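Local coordinates for protein peptidyl tryptophan dihydroxylase (Pseudomonas putida, PDB 7CTQ) that uses FAD as a flavoprotein monooxygenase to dihydroxylate a peptidyl tryptophan, a step essential for biogenesis of the tryptophylquinone cofactor of quinohemoprotein amine dehydrogenase, at residues L27-T32 with V288-L293; R363-D368 with G385-Q390. All blocks are in the same frame, centred on the assembly; numbering follows the deposited sequence. Where two conformers were deposited one is given.

Contact 1. Residues L27-T32 with V288-L293; sequences LGYAVT and VINTLL
Y29 reaches across to helix 285-294 and gives the hydrogen of its phenol OH to the side-chain carbonyl OD1 of N290, the two oxygens 2.8 Å apart. The tyrosine lies on the turn between helix 15-27 and strand 31-35, an alpha-to-beta connection of the Rossmann-type nucleotide-binding fold, so one polar bond ties an early element of that fold to a helix more than 250 residues later. The donor meets OD1 at a C=O...O angle of 138° and close to the carbonyl plane; OD1 lies at the edge of the ring, in its plane, although the amide is turned 71° from it. Apolar contacts lie next to this bond. CD1 of L293, three residues on from N290 along the helix, comes obliquely to CE1 of Y29 at 3.8 Å, and CD1 of L27 meets CB of N290 at 3.7 Å. Replacing Y29 with a phenylalanine would probably leave N290 OD1 without the phenol as its donor, and the amide less firmly fixed in its rotation.

The nitrogen end of that amide is held from farther out: ND2 of N290 bonds to the carbonyl of G369, so the amide bridges the turn and the strand hairpin late in the chain. With CG swung anti to the backbone N (chi1 -175°), the amide leaves the flank of the helix and comes up to the phenol. In the first segment, G28 closes helix 15-27 in a Schellman motif, its positive phi turning the chain into Y29. The side chain of Y29 also touches L24 and P6, and its carbonyl O takes a hydrogen bond from NH1 of R25.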
ATOM      1  N   LEU A  27      -6.170  19.862  -6.741  1.00 45.50           N
ATOM      2  CA  LEU A  27      -6.820  20.763  -5.800  1.00 44.72           C
ATOM      3  C   LEU A  27      -6.380  22.207  -5.985  1.00 47.42           C
ATOM      4  O   LEU A  27      -6.974  23.100  -5.372  1.00 49.65           O
ATOM      5  CB  LEU A  27      -6.544  20.320  -4.358  1.00 45.02           C
ATOM      6  CG  LEU A  27      -7.257  19.035  -3.923  1.00 50.36           C
ATOM      7  CD1 LEU A  27      -6.989  18.731  -2.444  1.00 44.08           C
ATOM      8  CD2 LEU A  27      -8.761  19.140  -4.213  1.00 38.97           C
ATOM      9  N   GLY A  28      -5.361  22.448  -6.802  1.00 45.17           N
ATOM     10  CA  GLY A  28      -4.891  23.782  -7.092  1.00 52.12           C
ATOM     11  C   GLY A  28      -3.593  24.174  -6.416  1.00 51.16           C
ATOM     12  O   GLY A  28      -3.268  25.366  -6.394  1.00 53.80           O
ATOM     13  N   TYR A  29      -2.845  23.222  -5.875  1.00 47.76           N
ATOM     14  CA  TYR A  29      -1.658  23.517  -5.089  1.00 50.05           C
ATOM     15  C   TYR A  29      -0.410  23.449  -5.952  1.00 47.45           C
ATOM     16  O   TYR A  29      -0.272  22.557  -6.789  1.00 46.57           O
ATOM     17  CB  TYR A  29      -1.517  22.538  -3.924  1.00 49.77           C
ATOM     18  CG  TYR A  29      -2.455  22.827  -2.790  1.00 42.36           C
ATOM     19  CD1 TYR A  29      -2.202  23.863  -1.902  1.00 44.27           C
ATOM     20  CD2 TYR A  29      -3.602  22.073  -2.614  1.00 43.53           C
ATOM     21  CE1 TYR A  29      -3.061  24.133  -0.859  1.00 44.51           C
ATOM     22  CE2 TYR A  29      -4.473  22.338  -1.581  1.00 41.95           C
ATOM     23  CZ  TYR A  29      -4.196  23.360  -0.702  1.00 46.94           C
ATOM     24  OH  TYR A  29      -5.071  23.610   0.326  1.00 38.79           O
ATOM     25  N   ALA A  30       0.501  24.394  -5.727  1.00 58.17           N
ATOM     26  CA  ALA A  30       1.861  24.271  -6.234  1.00 64.36           C
ATOM     27  C   ALA A  30       2.601  23.223  -5.411  1.00 54.54           C
ATOM     28  O   ALA A  30       2.502  23.213  -4.180  1.00 56.19           O
ATOM     29  CB  ALA A  30       2.579  25.620  -6.162  1.00 50.64           C
ATOM     30  N   VAL A  31       3.323  22.329  -6.086  1.00 48.71           N
ATOM     31  CA  VAL A  31       3.928  21.168  -5.439  1.00 48.53           C
ATOM     32  C   VAL A  31       5.326  20.942  -5.993  1.00 51.62           C
ATOM     33  O   VAL A  31       5.533  20.994  -7.209  1.00 55.03           O
ATOM     34  CB  VAL A  31       3.077  19.896  -5.649  1.00 49.37           C
ATOM     35  CG1 VAL A  31       3.718  18.701  -4.956  1.00 46.94           C
ATOM     36  CG2 VAL A  31       1.640  20.112  -5.178  1.00 44.47           C
ATOM     37  N   THR A  32       6.273  20.654  -5.100  1.00 54.34           N
ATOM     38  CA  THR A  32       7.630  20.257  -5.461  1.00 50.17           C
ATOM     39  C   THR A  32       7.923  18.883  -4.874  1.00 47.28           C
ATOM     40  O   THR A  32       7.633  18.633  -3.700  1.00 50.76           O
ATOM     41  CB  THR A  32       8.660  21.277  -4.951  1.00 56.07           C
ATOM     42  OG1 THR A  32       8.450  22.542  -5.591  1.00 60.73           O
ATOM     43  CG2 THR A  32      10.084  20.796  -5.221  1.00 49.56           C
ATOM     44  N   VAL A 288      -6.706  15.470   3.158  1.00 31.16           N
ATOM     45  CA  VAL A 288      -6.236  15.684   4.526  1.00 31.44           C
ATOM     46  C   VAL A 288      -5.320  16.904   4.559  1.00 36.50           C
ATOM     47  O   VAL A 288      -5.483  17.810   5.389  1.00 32.39           O
ATOM     48  CB  VAL A 288      -5.544  14.415   5.067  1.00 33.70           C
ATOM     49  CG1 VAL A 288      -4.832  14.694   6.396  1.00 26.97           C
ATOM     50  CG2 VAL A 288      -6.584  13.272   5.271  1.00 29.01           C
ATOM     51  N   ILE A 289      -4.372  16.960   3.620  1.00 33.93           N
ATOM     52  CA  ILE A 289      -3.487  18.121   3.479  1.00 34.74           C
ATOM     53  C   ILE A 289      -4.302  19.391   3.251  1.00 36.85           C
ATOM     54  O   ILE A 289      -4.068  20.428   3.883  1.00 40.73           O
ATOM     55  CB  ILE A 289      -2.483  17.862   2.342  1.00 36.29           C
ATOM     56  CG1 ILE A 289      -1.641  16.632   2.688  1.00 33.39           C
ATOM     57  CG2 ILE A 289      -1.586  19.092   2.059  1.00 33.51           C
ATOM     58  CD1 ILE A 289      -0.809  16.093   1.547  1.00 36.71           C
ATOM     59  N   ASN A 290      -5.277  19.322   2.340  1.00 36.59           N
ATOM     60  CA  ASN A 290      -6.131  20.469   2.054  1.00 37.80           C
ATOM     61  C   ASN A 290      -6.807  20.986   3.320  1.00 42.02           C
ATOM     62  O   ASN A 290      -6.912  22.206   3.532  1.00 31.88           O
ATOM     63  CB  ASN A 290      -7.168  20.076   0.992  1.00 32.24           C
ATOM     64  CG  ASN A 290      -8.017  21.239   0.544  1.00 35.60           C
ATOM     65  OD1 ASN A 290      -7.498  22.276   0.117  1.00 38.07           O
ATOM     66  ND2 ASN A 290      -9.339  21.081   0.641  1.00 35.94           N
ATOM     67  N   THR A 291      -7.241  20.073   4.193  1.00 33.52           N
ATOM     68  CA  THR A 291      -7.800  20.495   5.469  1.00 33.14           C
ATOM     69  C   THR A 291      -6.724  21.109   6.354  1.00 38.05           C
ATOM     70  O   THR A 291      -6.947  22.153   6.976  1.00 37.21           O
ATOM     71  CB  THR A 291      -8.472  19.319   6.175  1.00 36.02           C
ATOM     72  OG1 THR A 291      -9.293  18.606   5.233  1.00 33.54           O
ATOM     73  CG2 THR A 291      -9.351  19.826   7.344  1.00 31.39           C
ATOM     74  N   LEU A 292      -5.543  20.498   6.390  1.00 27.64           N
ATOM     75  CA  LEU A 292      -4.502  20.978   7.281  1.00 36.91           C
ATOM     76  C   LEU A 292      -4.079  22.399   6.918  1.00 46.80           C
ATOM     77  O   LEU A 292      -3.669  23.170   7.797  1.00 41.41           O
ATOM     78  CB  LEU A 292      -3.308  20.019   7.239  1.00 28.92           C
ATOM     79  CG  LEU A 292      -3.519  18.665   7.948  1.00 39.42           C
ATOM     80  CD1 LEU A 292      -2.327  17.760   7.760  1.00 32.75           C
ATOM     81  CD2 LEU A 292      -3.804  18.841   9.437  1.00 35.34           C
ATOM     82  N   LEU A 293      -4.211  22.770   5.641  1.00 41.07           N
ATOM     83  CA  LEU A 293      -3.771  24.065   5.126  1.00 35.84           C
ATOM     84  C   LEU A 293      -4.881  25.110   5.087  1.00 43.33           C
ATOM     85  O   LEU A 293      -4.635  26.266   5.445  1.00 46.82           O
ATOM     86  CB  LEU A 293      -3.176  23.889   3.730  1.00 39.88           C
ATOM     87  CG  LEU A 293      -1.912  23.026   3.713  1.00 34.83           C
ATOM     88  CD1 LEU A 293      -1.460  22.729   2.301  1.00 38.97           C
ATOM     89  CD2 LEU A 293      -0.796  23.692   4.501  1.00 39.66           C
TER

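Contact 2. Residues R363-D368 with G385-Q390; sequences RPVLRD and GVWHLQ
W387 carries the contact with strand 359-367: its indole stands on the strand and touches three successive residues, V365, L366 and R367. The segment leading to it begins at G385, where a CB at these backbone angles would jam against the preceding carbonyl O, which calls for glycine. V386 turns its side chain from the strand toward W425 and L394.

W387 holds CG anti to its backbone N (chi1 -177°), which carries the indole out across V365. The valine comes up beneath one face: its CG2 makes a CH-pi contact 3.9 Å from the centroid of the six-membered ring, 19° off the normal, and its CB lies 3.5 Å from CE3. The far rim of the indole meets the strand edge-on. There the L366 carbonyl O is 3.5 Å from CZ3, in the ring plane, and in one of its two conformers R367 brings CD to CH2 at 3.9 Å, also in plane. The polar end of W387 looks elsewhere, NE1 bonding to OE1 of E393.

H388 follows, and its CD2 lies 3.4 Å above the indole plane, so opposite faces of the indole meet V365 and, edge-on, the imidazole of H388, both offset toward the rim. ND1 of H388 is hydrogen-bonded to the backbone N of G391.

Around this indole the hairpin of strands 359-367 and 370-378 provides further cover, A374 touching W387 from the second strand. Beyond it, L389 packs on M421 and W425 of helix 416-428, while P364 and L366 lie against F305 of helix 299-327.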
ATOM      1  N   ARG A 363     -17.929  11.516  14.236  1.00 31.55           N
ATOM      2  CA  ARG A 363     -16.687  10.981  13.704  1.00 32.02           C
ATOM      3  C   ARG A 363     -16.258  11.839  12.529  1.00 31.17           C
ATOM      4  O   ARG A 363     -17.073  12.584  11.974  1.00 32.60           O
ATOM      5  CB  ARG A 363     -16.846   9.519  13.249  1.00 34.32           C
ATOM      6  CG  ARG A 363     -17.242   8.548  14.360  1.00 31.78           C
ATOM      7  CD  ARG A 363     -16.102   8.322  15.346  1.00 39.26           C
ATOM      8  NE  ARG A 363     -16.367   7.176  16.224  1.00 41.81           N
ATOM      9  CZ  ARG A 363     -15.992   5.931  15.932  1.00 39.46           C
ATOM     10  NH1 ARG A 363     -15.352   5.692  14.790  1.00 32.99           N
ATOM     11  NH2 ARG A 363     -16.248   4.930  16.770  1.00 37.65           N
ATOM     12  N   PRO A 364     -14.984  11.756  12.124  1.00 30.35           N
ATOM     13  CA  PRO A 364     -14.529  12.482  10.927  1.00 33.62           C
ATOM     14  C   PRO A 364     -15.192  11.983   9.647  1.00 42.23           C
ATOM     15  O   PRO A 364     -15.360  10.778   9.442  1.00 34.15           O
ATOM     16  CB  PRO A 364     -13.017  12.199  10.891  1.00 31.22           C
ATOM     17  CG  PRO A 364     -12.658  11.807  12.289  1.00 36.69           C
ATOM     18  CD  PRO A 364     -13.871  11.126  12.851  1.00 33.38           C
ATOM     19  N   VAL A 365     -15.522  12.932   8.760  1.00 31.08           N
ATOM     20  CA  VAL A 365     -16.117  12.669   7.449  1.00 31.72           C
ATOM     21  C   VAL A 365     -15.451  13.579   6.421  1.00 35.85           C
ATOM     22  O   VAL A 365     -14.826  14.580   6.768  1.00 36.88           O
ATOM     23  CB  VAL A 365     -17.642  12.903   7.438  1.00 37.94           C
ATOM     24  CG1 VAL A 365     -18.331  12.033   8.468  1.00 34.04           C
ATOM     25  CG2 VAL A 365     -17.957  14.368   7.716  1.00 42.03           C
ATOM     26  N   LEU A 366     -15.604  13.229   5.141  1.00 41.27           N
ATOM     27  CA  LEU A 366     -15.139  14.050   4.022  1.00 41.26           C
ATOM     28  C   LEU A 366     -16.305  14.804   3.403  1.00 38.78           C
ATOM     29  O   LEU A 366     -17.282  14.187   2.985  1.00 30.54           O
ATOM     30  CB  LEU A 366     -14.479  13.197   2.940  1.00 37.22           C
ATOM     31  CG  LEU A 366     -12.971  13.005   2.980  1.00 53.36           C
ATOM     32  CD1 LEU A 366     -12.529  12.748   4.408  1.00 51.72           C
ATOM     33  CD2 LEU A 366     -12.510  11.878   2.054  1.00 43.07           C
ATOM     34  N   ARG A 367     -16.202  16.134   3.343  0.51 36.21           N
ATOM     35  CA  ARG A 367     -17.201  16.960   2.664  0.51 33.94           C
ATOM     36  C   ARG A 367     -16.492  18.102   1.954  0.51 36.15           C
ATOM     37  O   ARG A 367     -15.724  18.839   2.582  0.51 32.45           O
ATOM     38  CB  ARG A 367     -18.250  17.515   3.638  0.51 37.66           C
ATOM     39  CG  ARG A 367     -19.316  18.395   2.956  0.51 39.62           C
ATOM     40  CD  ARG A 367     -20.437  18.836   3.916  0.51 43.66           C
ATOM     41  NE  ARG A 367     -21.566  19.464   3.218  0.51 39.24           N
ATOM     42  CZ  ARG A 367     -22.621  20.009   3.826  0.51 43.34           C
ATOM     43  NH1 ARG A 367     -22.701  20.004   5.151  0.51 43.84           N
ATOM     44  NH2 ARG A 367     -23.601  20.557   3.116  0.51 38.33           N
ATOM     45  N   ASP A 368     -16.739  18.230   0.645  1.00 32.28           N
ATOM     46  CA  ASP A 368     -16.256  19.366  -0.156  1.00 35.21           C
ATOM     47  C   ASP A 368     -14.743  19.546  -0.044  1.00 34.29           C
ATOM     48  O   ASP A 368     -14.221  20.668   0.027  1.00 27.52           O
ATOM     49  CB  ASP A 368     -17.009  20.653   0.219  1.00 38.25           C
ATOM     50  CG  ASP A 368     -18.500  20.595  -0.150  1.00 41.65           C
ATOM     51  OD1 ASP A 368     -18.823  19.988  -1.197  1.00 49.72           O
ATOM     52  OD2 ASP A 368     -19.351  21.136   0.602  1.00 43.96           O
ATOM     53  N   GLY A 385     -17.479   4.279  10.648  1.00 33.76           N
ATOM     54  CA  GLY A 385     -18.787   4.889  10.554  1.00 35.39           C
ATOM     55  C   GLY A 385     -19.243   5.081   9.124  1.00 30.56           C
ATOM     56  O   GLY A 385     -18.443   5.241   8.198  1.00 32.62           O
ATOM     57  N   VAL A 386     -20.556   5.048   8.942  1.00 28.39           N
ATOM     58  CA  VAL A 386     -21.210   5.352   7.680  1.00 31.52           C
ATOM     59  C   VAL A 386     -21.972   6.658   7.872  1.00 33.32           C
ATOM     60  O   VAL A 386     -22.823   6.758   8.767  1.00 32.20           O
ATOM     61  CB  VAL A 386     -22.165   4.230   7.249  1.00 33.05           C
ATOM     62  CG1 VAL A 386     -22.733   4.535   5.855  1.00 30.18           C
ATOM     63  CG2 VAL A 386     -21.449   2.888   7.296  1.00 31.24           C
ATOM     64  N   TRP A 387     -21.681   7.656   7.035  1.00 28.11           N
ATOM     65  CA  TRP A 387     -22.363   8.946   7.176  1.00 32.57           C
ATOM     66  C   TRP A 387     -23.706   8.987   6.443  1.00 32.27           C
ATOM     67  O   TRP A 387     -24.742   9.306   7.037  1.00 32.57           O
ATOM     68  CB  TRP A 387     -21.444  10.069   6.682  1.00 42.35           C
ATOM     69  CG  TRP A 387     -21.980  11.473   6.840  1.00 39.00           C
ATOM     70  CD1 TRP A 387     -23.030  11.894   7.621  1.00 41.14           C
ATOM     71  CD2 TRP A 387     -21.468  12.639   6.190  1.00 35.98           C
ATOM     72  NE1 TRP A 387     -23.192  13.261   7.491  1.00 39.60           N
ATOM     73  CE2 TRP A 387     -22.251  13.735   6.613  1.00 39.54           C
ATOM     74  CE3 TRP A 387     -20.427  12.859   5.282  1.00 40.41           C
ATOM     75  CZ2 TRP A 387     -22.018  15.035   6.161  1.00 37.99           C
ATOM     76  CZ3 TRP A 387     -20.199  14.147   4.832  1.00 41.87           C
ATOM     77  CH2 TRP A 387     -20.994  15.217   5.274  1.00 38.04           C
ATOM     78  N   HIS A 388     -23.702   8.687   5.150  1.00 37.14           N
ATOM     79  CA  HIS A 388     -24.904   8.807   4.345  1.00 44.72           C
ATOM     80  C   HIS A 388     -24.873   7.766   3.239  1.00 36.99           C
ATOM     81  O   HIS A 388     -23.819   7.233   2.890  1.00 40.75           O
ATOM     82  CB  HIS A 388     -25.043  10.216   3.739  1.00 45.08           C
ATOM     83  CG  HIS A 388     -23.943  10.568   2.787  1.00 47.53           C
ATOM     84  ND1 HIS A 388     -24.063  10.426   1.421  1.00 49.36           N
ATOM     85  CD2 HIS A 388     -22.686  11.025   3.006  1.00 51.52           C
ATOM     86  CE1 HIS A 388     -22.933  10.788   0.840  1.00 52.22           C
ATOM     87  NE2 HIS A 388     -22.080  11.157   1.779  1.00 52.86           N
ATOM     88  N   LEU A 389     -26.054   7.479   2.700  1.00 42.56           N
ATOM     89  CA  LEU A 389     -26.216   6.698   1.476  1.00 48.52           C
ATOM     90  C   LEU A 389     -26.831   7.616   0.426  1.00 42.94           C
ATOM     91  O   LEU A 389     -28.004   7.989   0.540  1.00 41.34           O
ATOM     92  CB  LEU A 389     -27.105   5.480   1.712  1.00 43.95           C
ATOM     93  CG  LEU A 389     -26.635   4.483   2.762  1.00 51.75           C
ATOM     94  CD1 LEU A 389     -27.763   3.504   3.059  1.00 38.91           C
ATOM     95  CD2 LEU A 389     -25.368   3.768   2.294  1.00 40.64           C
ATOM     96  N   GLN A 390     -26.038   7.989  -0.583  1.00 56.32           N
ATOM     97  CA  GLN A 390     -26.505   8.847  -1.681  1.00 53.51           C
ATOM     98  C   GLN A 390     -27.234  10.084  -1.159  1.00 52.96           C
ATOM     99  O   GLN A 390     -28.292  10.462  -1.662  1.00 60.66           O
ATOM    100  CB  GLN A 390     -27.398   8.065  -2.648  1.00 56.14           C
ATOM    101  CG  GLN A 390     -26.649   7.046  -3.498  1.00 53.32           C
ATOM    102  CD  GLN A 390     -25.733   7.696  -4.538  1.00 66.25           C
ATOM    103  OE1 GLN A 390     -26.193   8.458  -5.392  1.00 75.99           O
ATOM    104  NE2 GLN A 390     -24.432   7.380  -4.476  1.00 57.61           N
TER

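How the contacts relate
Both contacts are partly buried and lie well out from the centre of the chain, their centres 21 Å apart, with nearest atoms about 5 Å apart and no touch between them. Contact 1 involves a helix distant in sequence that packs against the Rossmann-type part, and its chemistry is a phenol-amide hydrogen bond bordered by aliphatic groups. Contact 2 is local, closing within the C-terminal part of the chain, and its segments share no hydrogen bond: an indole packs by CH-pi and edge contacts. Two elements connect them: the hairpin of strands 359-367 and 370-378, whose turn residue G369 receives N290, and helix 299-327, which touches V288 and T291 as well as P364 and L366.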